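Side-chain contacts in DUF115 domain-containing protein (Magnetospirillum magneticum AMB-1, PDB 5MU5), which is a Maf-type glycosyltransferase that takes part in bacterial flagella formation, probably by attaching sugars to flagellin: residues A[247-252]-A[375-380]; A[367-372]-A[387-392]; A[548-553]-A[592-597]. All coordinates share one frame; numbering follows the deposited sequence.

Contact 1: residues A[247-252]-A[375-380]; sequences EMTRAS and YALFSP
Phe378 reaches from the last turn of helix 373-378 to the flank of helix 242-257, and Ser252 meets it first. At the root of the side chain, Phe378 CB lies 3.7 Å from Ser252 OG, and Phe378 CG 3.6 Å from it. With CG anti to the carbonyl carbon (chi1 -71°), the ring swings past the same serine: Phe378 CD2 comes to 3.2 Å from Ser252 OG and to 3.6 Å from Ser252 CB. Farther out, Phe378 CE2 stands 3.8 Å from the carbonyl oxygen Thr249 O, an oblique approach one turn back on the partner helix. Ser252 C lies over one ring face and Leu377 CD2 over the opposite one, 3.9 Å above the plane at the ring centre. Helix 534-541 also borders the ring, through Phe537 and Arg540.

Ser252 OG has its hydrogen bond from Asn351 ND2; its approach to the ring is packing. Beside this pair, Thr249 CG2 touches Leu377 CD1 at 4.0 Å, the two side chains crossing at about a right angle, while Thr249 OG1 bonds to Ser373 OG.

No hydrogen bond links the two segments directly, so they hold by packing. This is helix-on-helix packing in the alpha/beta domain of MptE-like type: the short helix after strand 363-367 lies against helix 242-257, its aromatic ring set on a small serine.

Contact 2: residues A[367-372]-A[387-392]; sequences YFRPAL and DDSGPT
The CA atoms of Arg369 and Ser389 mark the closest backbone approach, 7.7 Å, between two segments with almost no regular structure. Tyr367 ends a strand, and from there 368-370 runs on in extended conformation. Segment 387-392 is more strongly bent: Asp388 has left-handed helical backbone angles, and the peptide bond before Pro391 is cis. No backbone hydrogen bond joins the two, so the side chains span the gap.

Tyr367 OH and Ser389 OG form the one hydrogen bond across, at 3.1 Å, and either hydroxyl could be the donor. Both groups stand between their own backbone N and carbonyl carbon (chi1 74° for Tyr367, 67° for Ser389), which turns them to face each other. The serine also approaches the phenol obliquely, with Ser389 CB 3.7 Å from Tyr367 CE2. With a phenylalanine in place of Tyr367, Ser389 OG would probably lose its hydrogen-bond partner across the contact, leaving its hydroxyl more at liberty to turn.

Arg369 reaches over fully extended from CG to the guanidinium. Its NE passes 4.0 Å from Ser389 OG, too far for a bond, and its NH2 rests 3.9 Å from Gly390 CA, again at an oblique angle.

Tyr367 keeps backbone hydrogen bonds to Gly349 and Asn351, tying 367-372 to the end of strand 346-350 and the residue after it. On the other side, Ser389 O accepts from Thr396 OG1 of helix 393-404, and Asp387 and Asp388 form salt bridges to Arg482 and Arg478. The contact thus lies where strand 363-367 runs out, between the neighbouring strand 346-350 and the helices 393-404 and 467-482.

Contact 3: residues A[548-553]-A[592-597]; sequences RSIVTL and FFVRGT
Ile550 and Phe593 are the nearest CA pair between 548-553 and 592-597, 7.4 Å apart, on helices 546-564 and 589-609. The two short segments run in broadly the same direction, at 33°, with their axes 10.0 Å apart.

One interaction is aromatic. The methyl CD1 of Ile550 lies over a face of the Phe593 ring, 4.0 Å from the ring centroid and 21° off the normal, which makes a CH-pi contact. It is displaced toward the ring root, being 3.8 Å from Phe593 CG. Beyond the isoleucine, the phenylalanine ring touches Leu242, Met246 and Thr249 of helix 242-257.

The remaining interactions are aliphatic, and Val594 supplies one methyl to each. Its CG1, anti to the carbonyl carbon (chi1 -57°), meets Ile550 CG2 at 3.7 Å; its CG2 meets Leu553 CD2 at 3.5 Å, the leucine and valine side chains sliding past each other in opposite directions. Ile550 is therefore shared, its end on the ring and its branch on the valine, and it also touches Val640 and Phe644 of helix 618-646.

With all four touching residues buried and no hydrogen bond across, the cohesion here is hydrophobic, set by the fit of methyls and ring, as befits the core of a helical bundle.

How the contacts relate
Contacts 1 and 2 interlock: their segments alternate along the chain within the MptE-like range, and their centres lie 12 Å apart. Strand 363-367, its loop and helix 373-378 follow one another in the chain and supply a segment to each, and Phe368 of contact 2 packs on Pro380 of contact 1. Contact 3 follows later, in the helical bundle range, its centre 15 Å from contact 1 and 22 Å from contact 2. Helix 589-609 nevertheless reaches both: Phe593 touches Thr249, while Phe592 packs on Ala376 and on the backbone of Ala371 and Leu372. The contacts flank the place where helix 589-609 of the bundle packs against the alpha/beta domain.

Contact 1: residues A[247-252]-A[375-380]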
ATOM      1  N   GLU A 247     -15.760   8.996  -6.507  1.00 43.08           N
ATOM      2  CA  GLU A 247     -15.250   9.647  -7.707  1.00 44.63           C
ATOM      3  C   GLU A 247     -14.630   8.686  -8.726  1.00 43.13           C
ATOM      4  O   GLU A 247     -14.790   8.885  -9.917  1.00 40.25           O
ATOM      5  CB  GLU A 247     -14.228  10.716  -7.357  1.00 45.08           C
ATOM      6  CG  GLU A 247     -13.559  11.386  -8.560  1.00 47.44           C
ATOM      7  CD  GLU A 247     -14.536  11.819  -9.651  1.00 50.30           C
ATOM      8  OE1 GLU A 247     -15.718  12.073  -9.322  1.00 54.28           O
ATOM      9  OE2 GLU A 247     -14.131  11.900 -10.842  1.00 48.58           O
ATOM     10  N   MET A 248     -13.903   7.676  -8.257  1.00 43.98           N
ATOM     11  CA  MET A 248     -13.223   6.742  -9.148  1.00 42.89           C
ATOM     12  C   MET A 248     -14.255   5.976  -9.932  1.00 41.75           C
ATOM     13  O   MET A 248     -14.122   5.810 -11.137  1.00 43.53           O
ATOM     14  CB  MET A 248     -12.401   5.710  -8.376  1.00 43.83           C
ATOM     15  CG  MET A 248     -11.215   6.211  -7.574  1.00 46.34           C
ATOM     16  SD  MET A 248      -9.976   7.099  -8.514  1.00 48.69           S
ATOM     17  CE  MET A 248     -10.505   8.800  -8.336  1.00 48.31           C
ATOM     18  N   THR A 249     -15.257   5.484  -9.212  1.00 40.14           N
ATOM     19  CA  THR A 249     -16.316   4.684  -9.782  1.00 41.06           C
ATOM     20  C   THR A 249     -17.202   5.540 -10.692  1.00 40.74           C
ATOM     21  O   THR A 249     -17.658   5.046 -11.721  1.00 41.76           O
ATOM     22  CB  THR A 249     -17.128   3.971  -8.670  1.00 41.97           C
ATOM     23  OG1 THR A 249     -16.306   2.994  -8.037  1.00 43.06           O
ATOM     24  CG2 THR A 249     -18.334   3.267  -9.214  1.00 45.30           C
ATOM     25  N   ARG A 250     -17.440   6.803 -10.336  1.00 37.19           N
ATOM     26  CA  ARG A 250     -18.209   7.698 -11.212  1.00 38.64           C
ATOM     27  C   ARG A 250     -17.452   7.952 -12.534  1.00 38.98           C
ATOM     28  O   ARG A 250     -18.022   7.866 -13.618  1.00 37.22           O
ATOM     29  CB  ARG A 250     -18.491   9.029 -10.539  1.00 39.28           C
ATOM     30  CG  ARG A 250     -19.314   9.991 -11.379  1.00 41.81           C
ATOM     31  CD  ARG A 250     -19.106  11.423 -10.930  1.00 42.94           C
ATOM     32  NE  ARG A 250     -17.787  11.891 -11.344  1.00 44.96           N
ATOM     33  CZ  ARG A 250     -17.511  12.408 -12.539  1.00 45.62           C
ATOM     34  NH1 ARG A 250     -18.461  12.559 -13.453  1.00 46.34           N
ATOM     35  NH2 ARG A 250     -16.271  12.771 -12.816  1.00 47.73           N
ATOM     36  N   ALA A 251     -16.168   8.259 -12.430  1.00 38.29           N
ATOM     37  CA  ALA A 251     -15.339   8.470 -13.617  1.00 39.32           C
ATOM     38  C   ALA A 251     -15.413   7.245 -14.518  1.00 38.70           C
ATOM     39  O   ALA A 251     -15.708   7.352 -15.696  1.00 37.91           O
ATOM     40  CB  ALA A 251     -13.882   8.752 -13.225  1.00 38.45           C
ATOM     41  N   SER A 252     -15.167   6.077 -13.940  1.00 39.47           N
ATOM     42  CA  SER A 252     -15.138   4.839 -14.704  1.00 39.87           C
ATOM     43  C   SER A 252     -16.498   4.544 -15.314  1.00 40.32           C
ATOM     44  O   SER A 252     -16.580   4.139 -16.464  1.00 40.92           O
ATOM     45  CB  SER A 252     -14.678   3.680 -13.826  1.00 41.01           C
ATOM     46  OG  SER A 252     -14.458   2.520 -14.619  1.00 44.65           O
ATOM     47  N   TYR A 375     -11.934  -0.783 -10.153  1.00 45.12           N
ATOM     48  CA  TYR A 375     -11.308  -1.982 -10.696  1.00 45.58           C
ATOM     49  C   TYR A 375     -12.226  -3.174 -10.473  1.00 46.27           C
ATOM     50  O   TYR A 375     -12.559  -3.911 -11.397  1.00 47.12           O
ATOM     51  CB  TYR A 375      -9.950  -2.255 -10.040  1.00 46.61           C
ATOM     52  CG  TYR A 375      -9.270  -3.444 -10.653  1.00 50.17           C
ATOM     53  CD1 TYR A 375      -8.580  -3.320 -11.863  1.00 52.01           C
ATOM     54  CD2 TYR A 375      -9.338  -4.706 -10.053  1.00 53.36           C
ATOM     55  CE1 TYR A 375      -7.962  -4.405 -12.449  1.00 54.30           C
ATOM     56  CE2 TYR A 375      -8.733  -5.805 -10.638  1.00 55.85           C
ATOM     57  CZ  TYR A 375      -8.050  -5.647 -11.842  1.00 60.24           C
ATOM     58  OH  TYR A 375      -7.444  -6.724 -12.447  1.00 69.12           O
ATOM     59  N   ALA A 376     -12.658  -3.346  -9.234  1.00 44.79           N
ATOM     60  CA  ALA A 376     -13.479  -4.475  -8.882  1.00 44.45           C
ATOM     61  C   ALA A 376     -14.792  -4.444  -9.633  1.00 44.62           C
ATOM     62  O   ALA A 376     -15.320  -5.473 -10.000  1.00 45.12           O
ATOM     63  CB  ALA A 376     -13.733  -4.480  -7.381  1.00 44.89           C
ATOM     64  N   LEU A 377     -15.332  -3.262  -9.866  1.00 45.54           N
ATOM     65  CA  LEU A 377     -16.645  -3.185 -10.461  1.00 46.44           C
ATOM     66  C   LEU A 377     -16.571  -3.336 -11.991  1.00 47.06           C
ATOM     67  O   LEU A 377     -17.314  -4.125 -12.579  1.00 47.47           O
ATOM     68  CB  LEU A 377     -17.312  -1.879 -10.037  1.00 46.35           C
ATOM     69  CG  LEU A 377     -18.844  -1.873 -10.017  1.00 48.82           C
ATOM     70  CD1 LEU A 377     -19.357  -0.552  -9.452  1.00 49.75           C
ATOM     71  CD2 LEU A 377     -19.411  -2.103 -11.412  1.00 50.48           C
ATOM     72  N   PHE A 378     -15.624  -2.630 -12.613  1.00 47.41           N
ATOM     73  CA  PHE A 378     -15.571  -2.496 -14.073  1.00 45.29           C
ATOM     74  C   PHE A 378     -14.504  -3.264 -14.856  1.00 44.52           C
ATOM     75  O   PHE A 378     -14.621  -3.384 -16.078  1.00 47.45           O
ATOM     76  CB  PHE A 378     -15.456  -1.014 -14.434  1.00 44.87           C
ATOM     77  CG  PHE A 378     -16.707  -0.234 -14.190  1.00 43.69           C
ATOM     78  CD1 PHE A 378     -17.842  -0.485 -14.934  1.00 44.28           C
ATOM     79  CD2 PHE A 378     -16.739   0.779 -13.248  1.00 44.53           C
ATOM     80  CE1 PHE A 378     -19.002   0.236 -14.722  1.00 44.54           C
ATOM     81  CE2 PHE A 378     -17.899   1.503 -13.030  1.00 44.45           C
ATOM     82  CZ  PHE A 378     -19.031   1.228 -13.767  1.00 45.27           C
ATOM     83  N   SER A 379     -13.453  -3.742 -14.202  1.00 43.59           N
ATOM     84  CA  SER A 379     -12.415  -4.481 -14.919  1.00 43.28           C
ATOM     85  C   SER A 379     -12.970  -5.766 -15.484  1.00 43.78           C
ATOM     86  O   SER A 379     -13.638  -6.497 -14.771  1.00 43.26           O
ATOM     87  CB  SER A 379     -11.255  -4.844 -14.016  1.00 43.35           C
ATOM     88  OG  SER A 379     -10.244  -5.509 -14.752  1.00 47.14           O
ATOM     89  N   PRO A 380     -12.707  -6.032 -16.769  1.00 44.04           N
ATOM     90  CA  PRO A 380     -13.096  -7.305 -17.329  1.00 47.41           C
ATOM     91  C   PRO A 380     -12.015  -8.359 -17.135  1.00 47.65           C
ATOM     92  O   PRO A 380     -12.154  -9.447 -17.651  1.00 54.03           O
ATOM     93  CB  PRO A 380     -13.303  -6.991 -18.822  1.00 47.25           C
ATOM     94  CG  PRO A 380     -12.421  -5.827 -19.091  1.00 46.89           C
ATOM     95  CD  PRO A 380     -12.173  -5.112 -17.789  1.00 45.23           C
TER

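Contact 2: residues A[367-372]-A[387-392]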
ATOM      1  N   TYR A 367      -6.979   1.577 -19.685  1.00 34.73           N
ATOM      2  CA  TYR A 367      -6.510   0.398 -18.977  1.00 35.56           C
ATOM      3  C   TYR A 367      -7.165   0.489 -17.593  1.00 36.68           C
ATOM      4  O   TYR A 367      -7.623   1.564 -17.172  1.00 35.45           O
ATOM      5  CB  TYR A 367      -4.997   0.353 -18.897  1.00 36.12           C
ATOM      6  CG  TYR A 367      -4.402   1.326 -17.918  1.00 36.85           C
ATOM      7  CD1 TYR A 367      -4.116   2.613 -18.281  1.00 39.67           C
ATOM      8  CD2 TYR A 367      -4.143   0.940 -16.611  1.00 39.28           C
ATOM      9  CE1 TYR A 367      -3.582   3.514 -17.358  1.00 41.76           C
ATOM     10  CE2 TYR A 367      -3.606   1.818 -15.694  1.00 39.85           C
ATOM     11  CZ  TYR A 367      -3.333   3.101 -16.068  1.00 39.73           C
ATOM     12  OH  TYR A 367      -2.779   3.949 -15.137  1.00 46.87           O
ATOM     13  N   PHE A 368      -7.237  -0.636 -16.907  1.00 36.26           N
ATOM     14  CA  PHE A 368      -7.887  -0.682 -15.613  1.00 39.24           C
ATOM     15  C   PHE A 368      -6.890  -0.588 -14.489  1.00 42.64           C
ATOM     16  O   PHE A 368      -6.022  -1.440 -14.316  1.00 41.71           O
ATOM     17  CB  PHE A 368      -8.801  -1.900 -15.511  1.00 38.80           C
ATOM     18  CG  PHE A 368      -9.982  -1.757 -16.374  1.00 39.05           C
ATOM     19  CD1 PHE A 368      -9.911  -2.102 -17.699  1.00 39.44           C
ATOM     20  CD2 PHE A 368     -11.120  -1.135 -15.897  1.00 40.57           C
ATOM     21  CE1 PHE A 368     -10.979  -1.885 -18.531  1.00 41.34           C
ATOM     22  CE2 PHE A 368     -12.213  -0.939 -16.716  1.00 41.95           C
ATOM     23  CZ  PHE A 368     -12.139  -1.313 -18.039  1.00 42.80           C
ATOM     24  N   ARG A 369      -7.007   0.502 -13.743  1.00 44.32           N
ATOM     25  CA  ARG A 369      -6.117   0.735 -12.648  1.00 46.76           C
ATOM     26  C   ARG A 369      -6.540  -0.091 -11.424  1.00 44.46           C
ATOM     27  O   ARG A 369      -7.650   0.042 -10.949  1.00 44.64           O
ATOM     28  CB  ARG A 369      -6.054   2.214 -12.318  1.00 49.39           C
ATOM     29  CG  ARG A 369      -4.814   2.466 -11.535  1.00 50.25           C
ATOM     30  CD  ARG A 369      -4.633   3.886 -11.109  1.00 53.60           C
ATOM     31  NE  ARG A 369      -3.336   3.953 -10.441  1.00 54.22           N
ATOM     32  CZ  ARG A 369      -2.814   5.051  -9.930  1.00 53.89           C
ATOM     33  NH1 ARG A 369      -3.478   6.188 -10.023  1.00 53.90           N
ATOM     34  NH2 ARG A 369      -1.626   5.006  -9.333  1.00 57.69           N
ATOM     35  N   PRO A 370      -5.644  -0.947 -10.922  1.00 43.24           N
ATOM     36  CA  PRO A 370      -6.021  -1.866  -9.857  1.00 45.20           C
ATOM     37  C   PRO A 370      -6.197  -1.229  -8.475  1.00 44.56           C
ATOM     38  O   PRO A 370      -5.938  -0.042  -8.295  1.00 46.37           O
ATOM     39  CB  PRO A 370      -4.871  -2.892  -9.856  1.00 45.46           C
ATOM     40  CG  PRO A 370      -3.708  -2.189 -10.459  1.00 45.13           C
ATOM     41  CD  PRO A 370      -4.259  -1.155 -11.392  1.00 44.68           C
ATOM     42  N   ALA A 371      -6.691  -2.019  -7.524  1.00 43.21           N
ATOM     43  CA  ALA A 371      -6.769  -1.599  -6.120  1.00 43.66           C
ATOM     44  C   ALA A 371      -7.719  -0.422  -5.870  1.00 43.13           C
ATOM     45  O   ALA A 371      -7.434   0.467  -5.066  1.00 43.48           O
ATOM     46  CB  ALA A 371      -5.360  -1.279  -5.587  1.00 40.48           C
ATOM     47  N   LEU A 372      -8.855  -0.430  -6.553  1.00 43.28           N
ATOM     48  CA  LEU A 372      -9.855   0.623  -6.416  1.00 43.15           C
ATOM     49  C   LEU A 372     -11.211  -0.017  -6.591  1.00 43.24           C
ATOM     50  O   LEU A 372     -11.305  -1.093  -7.154  1.00 44.14           O
ATOM     51  CB  LEU A 372      -9.668   1.711  -7.486  1.00 42.12           C
ATOM     52  CG  LEU A 372      -8.374   2.533  -7.462  1.00 44.13           C
ATOM     53  CD1 LEU A 372      -8.195   3.344  -8.747  1.00 44.60           C
ATOM     54  CD2 LEU A 372      -8.333   3.464  -6.266  1.00 43.22           C
ATOM     55  N   ASP A 387       0.607  -3.023 -14.252  1.00 52.47           N
ATOM     56  CA  ASP A 387       1.368  -2.954 -13.022  1.00 53.70           C
ATOM     57  C   ASP A 387       2.311  -1.769 -13.144  1.00 52.64           C
ATOM     58  O   ASP A 387       2.756  -1.429 -14.256  1.00 48.30           O
ATOM     59  CB  ASP A 387       2.233  -4.201 -12.860  1.00 60.04           C
ATOM     60  CG  ASP A 387       1.427  -5.447 -12.602  1.00 69.08           C
ATOM     61  OD1 ASP A 387       0.306  -5.335 -12.056  1.00 74.73           O
ATOM     62  OD2 ASP A 387       1.925  -6.548 -12.938  1.00 76.77           O
ATOM     63  N   ASP A 388       2.644  -1.168 -12.003  1.00 47.15           N
ATOM     64  CA  ASP A 388       3.567  -0.044 -11.951  1.00 46.36           C
ATOM     65  C   ASP A 388       3.141   1.070 -12.896  1.00 42.61           C
ATOM     66  O   ASP A 388       3.978   1.732 -13.496  1.00 44.35           O
ATOM     67  CB  ASP A 388       5.014  -0.504 -12.236  1.00 49.02           C
ATOM     68  CG  ASP A 388       5.568  -1.448 -11.145  1.00 55.27           C
ATOM     69  OD1 ASP A 388       5.452  -1.111  -9.933  1.00 55.54           O
ATOM     70  OD2 ASP A 388       6.134  -2.517 -11.497  1.00 58.21           O
ATOM     71  N   SER A 389       1.833   1.275 -13.025  1.00 41.46           N
ATOM     72  CA  SER A 389       1.318   2.358 -13.858  1.00 42.95           C
ATOM     73  C   SER A 389       1.448   3.678 -13.126  1.00 41.17           C
ATOM     74  O   SER A 389       1.319   4.733 -13.758  1.00 38.86           O
ATOM     75  CB  SER A 389      -0.135   2.135 -14.318  1.00 42.84           C
ATOM     76  OG  SER A 389      -1.048   2.172 -13.251  1.00 45.62           O
ATOM     77  N   GLY A 390       1.699   3.608 -11.810  1.00 38.04           N
ATOM     78  CA  GLY A 390       1.948   4.791 -10.966  1.00 37.98           C
ATOM     79  C   GLY A 390       3.354   4.742 -10.390  1.00 36.32           C
ATOM     80  O   GLY A 390       4.074   3.756 -10.616  1.00 34.45           O
ATOM     81  N   PRO A 391       3.724   5.734  -9.566  1.00 35.94           N
ATOM     82  CA  PRO A 391       2.885   6.813  -9.057  1.00 36.49           C
ATOM     83  C   PRO A 391       2.628   7.987 -10.002  1.00 37.02           C
ATOM     84  O   PRO A 391       1.691   8.742  -9.770  1.00 43.46           O
ATOM     85  CB  PRO A 391       3.660   7.302  -7.820  1.00 35.08           C
ATOM     86  CG  PRO A 391       5.087   6.965  -8.103  1.00 34.00           C
ATOM     87  CD  PRO A 391       5.020   5.673  -8.849  1.00 36.91           C
ATOM     88  N   THR A 392       3.438   8.162 -11.032  1.00 38.10           N
ATOM     89  CA  THR A 392       3.229   9.264 -11.980  1.00 38.81           C
ATOM     90  C   THR A 392       3.047   8.768 -13.445  1.00 39.62           C
ATOM     91  O   THR A 392       3.242   7.570 -13.777  1.00 35.37           O
ATOM     92  CB  THR A 392       4.381  10.258 -11.891  1.00 40.12           C
ATOM     93  OG1 THR A 392       5.598   9.587 -12.233  1.00 41.07           O
ATOM     94  CG2 THR A 392       4.494  10.777 -10.461  1.00 40.87           C
TER

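Contact 3: residues A[548-553]-A[592-597]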
ATOM      1  N   ARG A 548     -26.966  -1.861  -2.502  1.00 55.35           N
ATOM      2  CA  ARG A 548     -27.509  -2.835  -1.575  1.00 55.86           C
ATOM      3  C   ARG A 548     -26.384  -3.587  -0.858  1.00 53.01           C
ATOM      4  O   ARG A 548     -26.414  -3.712   0.370  1.00 51.08           O
ATOM      5  CB  ARG A 548     -28.462  -3.784  -2.288  1.00 59.49           C
ATOM      6  CG  ARG A 548     -29.249  -4.652  -1.342  1.00 63.36           C
ATOM      7  CD  ARG A 548     -30.252  -5.528  -2.072  1.00 69.49           C
ATOM      8  NE  ARG A 548     -30.689  -6.608  -1.193  1.00 72.85           N
ATOM      9  CZ  ARG A 548     -31.680  -7.452  -1.450  1.00 78.74           C
ATOM     10  NH1 ARG A 548     -32.379  -7.363  -2.576  1.00 81.07           N
ATOM     11  NH2 ARG A 548     -31.979  -8.393  -0.563  1.00 83.25           N
ATOM     12  N   SER A 549     -25.388  -4.050  -1.613  1.00 49.36           N
ATOM     13  CA  SER A 549     -24.197  -4.690  -1.043  1.00 48.24           C
ATOM     14  C   SER A 549     -23.465  -3.809  -0.030  1.00 47.30           C
ATOM     15  O   SER A 549     -22.954  -4.287   0.980  1.00 44.87           O
ATOM     16  CB  SER A 549     -23.180  -4.971  -2.143  1.00 51.23           C
ATOM     17  OG  SER A 549     -23.771  -5.666  -3.218  1.00 59.90           O
ATOM     18  N   ILE A 550     -23.375  -2.521  -0.338  1.00 44.88           N
ATOM     19  CA  ILE A 550     -22.648  -1.602   0.506  1.00 44.75           C
ATOM     20  C   ILE A 550     -23.414  -1.390   1.806  1.00 45.66           C
ATOM     21  O   ILE A 550     -22.861  -1.516   2.894  1.00 43.71           O
ATOM     22  CB  ILE A 550     -22.380  -0.267  -0.207  1.00 43.50           C
ATOM     23  CG1 ILE A 550     -21.457  -0.503  -1.416  1.00 43.11           C
ATOM     24  CG2 ILE A 550     -21.721   0.713   0.747  1.00 43.98           C
ATOM     25  CD1 ILE A 550     -21.452   0.609  -2.447  1.00 42.39           C
ATOM     26  N   VAL A 551     -24.695  -1.097   1.673  1.00 47.95           N
ATOM     27  CA  VAL A 551     -25.551  -0.854   2.815  1.00 50.23           C
ATOM     28  C   VAL A 551     -25.644  -2.086   3.734  1.00 51.43           C
ATOM     29  O   VAL A 551     -25.710  -1.959   4.958  1.00 53.13           O
ATOM     30  CB  VAL A 551     -26.919  -0.398   2.323  1.00 52.48           C
ATOM     31  CG1 VAL A 551     -27.929  -0.377   3.461  1.00 53.87           C
ATOM     32  CG2 VAL A 551     -26.774   0.980   1.681  1.00 53.91           C
ATOM     33  N   THR A 552     -25.638  -3.268   3.130  1.00 49.93           N
ATOM     34  CA  THR A 552     -25.585  -4.535   3.860  1.00 48.98           C
ATOM     35  C   THR A 552     -24.284  -4.648   4.669  1.00 48.11           C
ATOM     36  O   THR A 552     -24.291  -5.003   5.855  1.00 51.75           O
ATOM     37  CB  THR A 552     -25.711  -5.710   2.858  1.00 48.86           C
ATOM     38  OG1 THR A 552     -27.025  -5.691   2.284  1.00 48.32           O
ATOM     39  CG2 THR A 552     -25.475  -7.064   3.528  1.00 49.36           C
ATOM     40  N   LEU A 553     -23.164  -4.342   4.025  1.00 46.24           N
ATOM     41  CA  LEU A 553     -21.868  -4.364   4.701  1.00 46.63           C
ATOM     42  C   LEU A 553     -21.830  -3.371   5.877  1.00 45.74           C
ATOM     43  O   LEU A 553     -21.343  -3.679   6.966  1.00 46.94           O
ATOM     44  CB  LEU A 553     -20.729  -4.066   3.707  1.00 45.26           C
ATOM     45  CG  LEU A 553     -19.302  -4.121   4.275  1.00 45.74           C
ATOM     46  CD1 LEU A 553     -19.022  -5.423   5.028  1.00 46.35           C
ATOM     47  CD2 LEU A 553     -18.267  -3.908   3.187  1.00 44.41           C
ATOM     48  N   PHE A 592     -14.228  -2.092  -0.940  1.00 40.06           N
ATOM     49  CA  PHE A 592     -13.449  -0.962  -1.401  1.00 40.20           C
ATOM     50  C   PHE A 592     -14.124   0.337  -1.049  1.00 36.91           C
ATOM     51  O   PHE A 592     -13.459   1.300  -0.707  1.00 39.14           O
ATOM     52  CB  PHE A 592     -13.241  -0.981  -2.907  1.00 40.98           C
ATOM     53  CG  PHE A 592     -12.076  -1.790  -3.341  1.00 41.56           C
ATOM     54  CD1 PHE A 592     -10.803  -1.415  -2.976  1.00 44.03           C
ATOM     55  CD2 PHE A 592     -12.250  -2.907  -4.144  1.00 43.80           C
ATOM     56  CE1 PHE A 592      -9.714  -2.149  -3.385  1.00 45.22           C
ATOM     57  CE2 PHE A 592     -11.174  -3.648  -4.563  1.00 43.74           C
ATOM     58  CZ  PHE A 592      -9.903  -3.268  -4.184  1.00 47.23           C
ATOM     59  N   PHE A 593     -15.437   0.379  -1.155  1.00 36.18           N
ATOM     60  CA  PHE A 593     -16.162   1.620  -0.858  1.00 37.99           C
ATOM     61  C   PHE A 593     -16.023   2.124   0.562  1.00 38.96           C
ATOM     62  O   PHE A 593     -15.832   3.310   0.765  1.00 42.44           O
ATOM     63  CB  PHE A 593     -17.638   1.500  -1.218  1.00 38.11           C
ATOM     64  CG  PHE A 593     -17.977   2.134  -2.515  1.00 41.41           C
ATOM     65  CD1 PHE A 593     -17.586   1.561  -3.700  1.00 42.24           C
ATOM     66  CD2 PHE A 593     -18.690   3.328  -2.548  1.00 45.22           C
ATOM     67  CE1 PHE A 593     -17.891   2.164  -4.903  1.00 43.77           C
ATOM     68  CE2 PHE A 593     -18.982   3.940  -3.750  1.00 45.23           C
ATOM     69  CZ  PHE A 593     -18.591   3.351  -4.928  1.00 42.86           C
ATOM     70  N   VAL A 594     -16.079   1.226   1.536  1.00 39.75           N
ATOM     71  CA  VAL A 594     -16.188   1.630   2.931  1.00 39.59           C
ATOM     72  C   VAL A 594     -15.012   1.333   3.855  1.00 42.73           C
ATOM     73  O   VAL A 594     -14.886   1.993   4.891  1.00 48.31           O
ATOM     74  CB  VAL A 594     -17.452   1.014   3.562  1.00 40.83           C
ATOM     75  CG1 VAL A 594     -18.681   1.438   2.774  1.00 41.52           C
ATOM     76  CG2 VAL A 594     -17.368  -0.509   3.659  1.00 38.61           C
ATOM     77  N   ARG A 595     -14.133   0.403   3.499  1.00 40.15           N
ATOM     78  CA  ARG A 595     -13.085  -0.026   4.445  1.00 40.01           C
ATOM     79  C   ARG A 595     -12.125   1.069   4.914  1.00 39.53           C
ATOM     80  O   ARG A 595     -11.691   1.054   6.056  1.00 38.59           O
ATOM     81  CB  ARG A 595     -12.268  -1.190   3.881  1.00 39.83           C
ATOM     82  CG  ARG A 595     -11.430  -0.818   2.675  1.00 40.98           C
ATOM     83  CD  ARG A 595     -10.846  -2.018   1.974  1.00 41.50           C
ATOM     84  NE  ARG A 595      -9.833  -1.578   1.023  1.00 45.80           N
ATOM     85  CZ  ARG A 595      -8.984  -2.383   0.395  1.00 48.67           C
ATOM     86  NH1 ARG A 595      -9.028  -3.692   0.596  1.00 46.93           N
ATOM     87  NH2 ARG A 595      -8.093  -1.875  -0.444  1.00 50.52           N
ATOM     88  N   GLY A 596     -11.767   1.989   4.033  1.00 39.01           N
ATOM     89  CA  GLY A 596     -10.821   3.038   4.385  1.00 39.71           C
ATOM     90  C   GLY A 596     -11.429   3.953   5.422  1.00 40.58           C
ATOM     91  O   GLY A 596     -10.792   4.299   6.420  1.00 41.29           O
ATOM     92  N   THR A 597     -12.679   4.321   5.193  1.00 40.11           N
ATOM     93  CA  THR A 597     -13.360   5.216   6.077  1.00 40.81           C
ATOM     94  C   THR A 597     -13.589   4.564   7.439  1.00 43.01           C
ATOM     95  O   THR A 597     -13.155   5.116   8.465  1.00 42.13           O
ATOM     96  CB  THR A 597     -14.623   5.720   5.401  1.00 41.63           C
ATOM     97  OG1 THR A 597     -14.226   6.466   4.231  1.00 40.83           O
ATOM     98  CG2 THR A 597     -15.439   6.610   6.338  1.00 42.27           C
TER